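Local structure of putative uncharacterized protein (Mycobacterium avium, 2Z6V) at residues E99-V111 / L234-K248. The protein is a putative sulfotransferase that, as in its family, probably transfers a sulfuryl group from the donor PAPS to an acceptor molecule that is not established. Sequence-based numbering, arbitrary orientation.
Sequences EVLDAPVERPLIV and LQVLQSTAPGSWSLK
Gln235 sets its CG beside its backbone N (chi1 -71°) and then runs extended, which carries its amide from helix 224-238 up to the carbonyls of Leu101 and Ala103, at the end of the turn 99-102; Val105 sets CG1 anti to its backbone N (chi1 175°), against Trp245. Both segments then run as neighbouring parallel strands, 109-113 and 244-248, in the central five-stranded sheet of the P-loop-like sulfotransferase fold. Gln235 NE2 donates to Ala103 O at 2.8 Å, nearly straight and with the acceptor close to the Gln235 amide plane, though NE2 stands 34° out of the carbonyl plane of Ala103; a second, weak bond goes to Leu101 O. A water bridges Val100 O and Gln235 O, and Val100 CG1 rests on Ser239 CB at 3.6 Å.

The two methyls of Val105 divide the work: CG2 lies against Gln235 CG, while CG1 approaches Trp245 CD1 obliquely at 3.7 Å. Leu234 CD2 sits over one face of that indole, offset toward its rim. Before the strands pair directly, one water links Glu106 O to Trp245 N and another links the same carbonyl to Ser244 OG.

The ladder starts with Leu109 N to Trp245 O, continues with Leu247 N to Leu109 O (2.6 Å, almost in line with the carbonyl), and goes on with Val111 N to Leu247 O and a backbone bond between Val111 and Met249. Ile110 and Leu247 pack on one face of the sheet; Leu109, Val111, Ser246 and Lys248 occupy the other. Lys248 NZ bonds Thr119 OG1 near a sulfate probably from the crystallisation liquor, while its CG lies alongside Val111 CB at 3.9 Å.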
loop_
_atom_site.group_PDB
_atom_site.type_symbol
_atom_site.label_atom_id
_atom_site.label_comp_id
_atom_site.label_asym_id
_atom_site.label_seq_id
_atom_site.Cartn_x
_atom_site.Cartn_y
_atom_site.Cartn_z
ATOM N N GLU A 99 19.061 -19.605 4.597
ATOM C CA GLU A 99 18.054 -20.311 5.381
ATOM C C GLU A 99 16.690 -19.617 5.476
ATOM O O GLU A 99 15.672 -20.297 5.563
ATOM C CB GLU A 99 18.567 -20.584 6.799
ATOM C CG GLU A 99 18.770 -19.335 7.636
ATOM C CD GLU A 99 20.182 -18.798 7.552
ATOM O OE1 GLU A 99 20.849 -19.028 6.512
ATOM O OE2 GLU A 99 20.620 -18.135 8.525
ATOM N N VAL A 100 16.661 -18.283 5.466
ATOM C CA VAL A 100 15.389 -17.559 5.571
ATOM C C VAL A 100 14.399 -17.943 4.477
ATOM O O VAL A 100 13.188 -17.859 4.674
ATOM C CB VAL A 100 15.575 -16.006 5.521
ATOM C CG1 VAL A 100 16.453 -15.543 6.680
ATOM C CG2 VAL A 100 16.164 -15.578 4.180
ATOM N N LEU A 101 14.920 -18.369 3.330
ATOM C CA LEU A 101 14.082 -18.747 2.198
ATOM C C LEU A 101 13.424 -20.108 2.384
ATOM O O LEU A 101 12.504 -20.465 1.643
ATOM C CB LEU A 101 14.911 -18.769 0.914
ATOM C CG LEU A 101 15.605 -17.460 0.556
ATOM C CD1 LEU A 101 16.497 -17.659 -0.661
ATOM C CD2 LEU A 101 14.557 -16.391 0.299
ATOM N N ASP A 102 13.899 -20.868 3.368
ATOM C CA ASP A 102 13.352 -22.194 3.627
ATOM C C ASP A 102 12.126 -22.159 4.532
ATOM O O ASP A 102 11.326 -23.098 4.534
ATOM C CB ASP A 102 14.420 -23.104 4.243
ATOM C CG ASP A 102 15.644 -23.260 3.349
ATOM O OD1 ASP A 102 15.470 -23.406 2.112
ATOM O OD2 ASP A 102 16.776 -23.249 3.888
ATOM N N ALA A 103 11.979 -21.086 5.306
ATOM C CA ALA A 103 10.831 -20.953 6.194
ATOM C C ALA A 103 9.674 -20.410 5.376
ATOM O O ALA A 103 9.787 -19.362 4.740
ATOM C CB ALA A 103 11.150 -20.012 7.341
ATOM N N PRO A 104 8.537 -21.115 5.387
ATOM C CA PRO A 104 7.359 -20.692 4.629
ATOM C C PRO A 104 6.604 -19.499 5.213
ATOM O O PRO A 104 6.775 -19.145 6.383
ATOM C CB PRO A 104 6.499 -21.946 4.632
ATOM C CG PRO A 104 6.736 -22.470 6.009
ATOM C CD PRO A 104 8.248 -22.340 6.155
ATOM N N VAL A 105 5.782 -18.883 4.367
ATOM C CA VAL A 105 4.913 -17.775 4.756
ATOM C C VAL A 105 3.534 -18.393 4.524
ATOM O O VAL A 105 2.990 -18.332 3.416
ATOM C CB VAL A 105 5.093 -16.546 3.833
ATOM C CG1 VAL A 105 4.074 -15.455 4.196
ATOM C CG2 VAL A 105 6.512 -16.018 3.953
ATOM N N GLU A 106 2.974 -18.995 5.569
ATOM C CA GLU A 106 1.690 -19.678 5.432
ATOM C C GLU A 106 0.404 -18.938 5.761
ATOM O O GLU A 106 0.294 -18.236 6.765
ATOM C CB GLU A 106 1.719 -20.991 6.225
ATOM C CG GLU A 106 2.796 -21.954 5.752
ATOM C CD GLU A 106 2.807 -23.264 6.519
ATOM O OE1 GLU A 106 2.843 -23.223 7.771
ATOM O OE2 GLU A 106 2.793 -24.332 5.864
ATOM N N ARG A 107 -0.568 -19.129 4.877
ATOM C CA ARG A 107 -1.895 -18.564 5.012
ATOM C C ARG A 107 -1.921 -17.122 5.488
ATOM O O ARG A 107 -2.592 -16.790 6.464
ATOM C CB ARG A 107 -2.709 -19.445 5.960
ATOM C CG ARG A 107 -2.808 -20.879 5.481
ATOM C CD ARG A 107 -3.490 -21.772 6.492
ATOM N NE ARG A 107 -3.729 -23.102 5.939
ATOM C CZ ARG A 107 -4.213 -24.128 6.633
ATOM N NH1 ARG A 107 -4.401 -25.303 6.040
ATOM N NH2 ARG A 107 -4.504 -23.985 7.921
ATOM N N PRO A 108 -1.191 -16.240 4.796
ATOM C CA PRO A 108 -1.174 -14.833 5.194
ATOM C C PRO A 108 -2.560 -14.208 5.075
ATOM O O PRO A 108 -3.298 -14.485 4.133
ATOM C CB PRO A 108 -0.177 -14.215 4.221
ATOM C CG PRO A 108 -0.357 -15.056 2.989
ATOM C CD PRO A 108 -0.402 -16.449 3.571
ATOM N N LEU A 109 -2.908 -13.374 6.042
ATOM C CA LEU A 109 -4.188 -12.691 6.048
ATOM C C LEU A 109 -3.943 -11.442 5.213
ATOM O O LEU A 109 -3.124 -10.611 5.587
ATOM C CB LEU A 109 -4.541 -12.332 7.488
ATOM C CG LEU A 109 -5.987 -12.037 7.860
ATOM C CD1 LEU A 109 -6.912 -13.096 7.269
ATOM C CD2 LEU A 109 -6.089 -12.007 9.381
ATOM N N ILE A 110 -4.633 -11.314 4.083
ATOM C CA ILE A 110 -4.420 -10.176 3.189
ATOM C C ILE A 110 -5.665 -9.358 2.856
ATOM O O ILE A 110 -6.653 -9.898 2.353
ATOM C CB ILE A 110 -3.799 -10.646 1.853
ATOM C CG1 ILE A 110 -2.550 -11.487 2.121
ATOM C CG2 ILE A 110 -3.442 -9.443 0.994
ATOM C CD1 ILE A 110 -1.832 -11.958 0.861
ATOM N N VAL A 111 -5.606 -8.052 3.114
ATOM C CA VAL A 111 -6.730 -7.149 2.837
ATOM C C VAL A 111 -6.546 -6.456 1.482
ATOM O O VAL A 111 -5.506 -5.859 1.219
ATOM C CB VAL A 111 -6.867 -6.061 3.935
ATOM C CG1 VAL A 111 -8.029 -5.127 3.604
ATOM C CG2 VAL A 111 -7.068 -6.711 5.294
ATOM N N LEU A 234 9.249 -10.796 3.370
ATOM C CA LEU A 234 8.571 -11.275 4.567
ATOM C C LEU A 234 9.357 -12.386 5.260
ATOM O O LEU A 234 9.359 -12.476 6.488
ATOM C CB LEU A 234 7.159 -11.751 4.220
ATOM C CG LEU A 234 6.261 -10.634 3.676
ATOM C CD1 LEU A 234 4.908 -11.203 3.314
ATOM C CD2 LEU A 234 6.109 -9.540 4.720
ATOM N N GLN A 235 10.046 -13.221 4.488
ATOM C CA GLN A 235 10.831 -14.292 5.095
ATOM C C GLN A 235 12.012 -13.727 5.889
ATOM O O GLN A 235 12.460 -14.332 6.864
ATOM C CB GLN A 235 11.317 -15.274 4.023
ATOM C CG GLN A 235 10.196 -16.121 3.440
ATOM C CD GLN A 235 10.632 -16.899 2.230
ATOM O OE1 GLN A 235 11.082 -16.322 1.241
ATOM N NE2 GLN A 235 10.502 -18.220 2.294
ATOM N N VAL A 236 12.508 -12.564 5.473
ATOM C CA VAL A 236 13.611 -11.927 6.179
ATOM C C VAL A 236 13.106 -11.328 7.498
ATOM O O VAL A 236 13.783 -11.398 8.528
ATOM C CB VAL A 236 14.255 -10.800 5.336
ATOM C CG1 VAL A 236 15.271 -10.033 6.184
ATOM C CG2 VAL A 236 14.918 -11.390 4.098
ATOM N N LEU A 237 11.918 -10.736 7.467
ATOM C CA LEU A 237 11.365 -10.147 8.676
ATOM C C LEU A 237 10.939 -11.237 9.668
ATOM O O LEU A 237 11.056 -11.049 10.883
ATOM C CB LEU A 237 10.187 -9.234 8.326
ATOM C CG LEU A 237 10.510 -8.000 7.464
ATOM C CD1 LEU A 237 9.210 -7.269 7.098
ATOM C CD2 LEU A 237 11.451 -7.054 8.217
ATOM N N GLN A 238 10.462 -12.374 9.152
ATOM C CA GLN A 238 10.030 -13.504 9.997
ATOM C C GLN A 238 11.179 -14.147 10.744
ATOM O O GLN A 238 11.004 -14.614 11.872
ATOM C CB GLN A 238 9.433 -14.648 9.178
ATOM C CG GLN A 238 8.084 -14.455 8.598
ATOM C CD GLN A 238 7.619 -15.726 7.925
ATOM O OE1 GLN A 238 8.402 -16.396 7.250
ATOM N NE2 GLN A 238 6.342 -16.071 8.106
ATOM N N SER A 239 12.336 -14.209 10.086
ATOM C CA SER A 239 13.501 -14.863 10.657
ATOM C C SER A 239 13.856 -14.417 12.066
ATOM O O SER A 239 14.406 -15.203 12.830
ATOM C CB SER A 239 14.720 -14.733 9.720
ATOM O OG SER A 239 15.330 -13.458 9.789
ATOM N N THR A 240 13.547 -13.175 12.427
ATOM C CA THR A 240 13.849 -12.718 13.782
ATOM C C THR A 240 12.590 -12.411 14.584
ATOM O O THR A 240 12.639 -12.317 15.806
ATOM C CB THR A 240 14.767 -11.468 13.780
ATOM O OG1 THR A 240 14.252 -10.490 12.866
ATOM C CG2 THR A 240 16.191 -11.851 13.382
ATOM N N ALA A 241 11.468 -12.266 13.886
ATOM C CA ALA A 241 10.182 -11.966 14.509
ATOM C C ALA A 241 9.089 -12.797 13.831
ATOM O O ALA A 241 8.300 -12.281 13.037
ATOM C CB ALA A 241 9.879 -10.484 14.369
ATOM N N PRO A 242 9.027 -14.097 14.156
ATOM C CA PRO A 242 8.056 -15.051 13.604
ATOM C C PRO A 242 6.590 -14.812 13.964
ATOM O O PRO A 242 6.276 -14.198 14.990
ATOM C CB PRO A 242 8.571 -16.396 14.120
ATOM C CG PRO A 242 9.132 -16.030 15.460
ATOM C CD PRO A 242 9.880 -14.745 15.168
ATOM N N GLY A 243 5.707 -15.312 13.101
ATOM C CA GLY A 243 4.279 -15.177 13.307
ATOM C C GLY A 243 3.476 -15.365 12.029
ATOM O O GLY A 243 4.028 -15.626 10.953
ATOM N N SER A 244 2.162 -15.247 12.142
ATOM C CA SER A 244 1.293 -15.375 10.978
ATOM C C SER A 244 1.110 -13.957 10.442
ATOM O O SER A 244 0.725 -13.048 11.182
ATOM C CB SER A 244 -0.057 -15.971 11.388
ATOM O OG SER A 244 -0.931 -16.056 10.274
ATOM N N TRP A 245 1.376 -13.765 9.159
ATOM C CA TRP A 245 1.272 -12.439 8.568
ATOM C C TRP A 245 -0.118 -11.842 8.333
ATOM O O TRP A 245 -1.065 -12.528 7.959
ATOM C CB TRP A 245 2.057 -12.389 7.244
ATOM C CG TRP A 245 3.548 -12.405 7.421
ATOM C CD1 TRP A 245 4.374 -13.484 7.330
ATOM C CD2 TRP A 245 4.384 -11.288 7.760
ATOM N NE1 TRP A 245 5.670 -13.115 7.590
ATOM C CE2 TRP A 245 5.706 -11.773 7.858
ATOM C CE3 TRP A 245 4.143 -9.926 7.990
ATOM C CZ2 TRP A 245 6.788 -10.940 8.180
ATOM C CZ3 TRP A 245 5.223 -9.099 8.310
ATOM C CH2 TRP A 245 6.526 -9.614 8.401
ATOM N N SER A 246 -0.209 -10.538 8.564
ATOM C CA SER A 246 -1.424 -9.772 8.336
ATOM C C SER A 246 -0.957 -8.690 7.372
ATOM O O SER A 246 -0.155 -7.842 7.739
ATOM C CB SER A 246 -1.926 -9.138 9.630
ATOM O OG SER A 246 -2.941 -8.195 9.342
ATOM N N LEU A 247 -1.443 -8.726 6.141
ATOM C CA LEU A 247 -1.008 -7.760 5.142
ATOM C C LEU A 247 -2.151 -6.984 4.532
ATOM O O LEU A 247 -3.309 -7.406 4.604
ATOM C CB LEU A 247 -0.247 -8.479 4.035
ATOM C CG LEU A 247 0.859 -9.394 4.553
ATOM C CD1 LEU A 247 1.325 -10.336 3.455
ATOM C CD2 LEU A 247 1.994 -8.537 5.072
ATOM N N LYS A 248 -1.804 -5.847 3.928
ATOM C CA LYS A 248 -2.774 -4.981 3.279
ATOM C C LYS A 248 -2.179 -4.177 2.129
ATOM O O LYS A 248 -1.014 -3.785 2.160
ATOM C CB LYS A 248 -3.392 -4.007 4.289
ATOM C CG LYS A 248 -4.383 -3.035 3.661
ATOM C CD LYS A 248 -5.199 -2.258 4.685
ATOM C CE LYS A 248 -4.405 -1.124 5.319
ATOM N NZ LYS A 248 -5.254 -0.285 6.224
HETATM O O HOH W 1 12.041 -17.048 6.921
HETATM O O HOH W 2 2.220 -16.018 7.601
HETATM O O HOH W 3 0.184 -18.575 9.490
#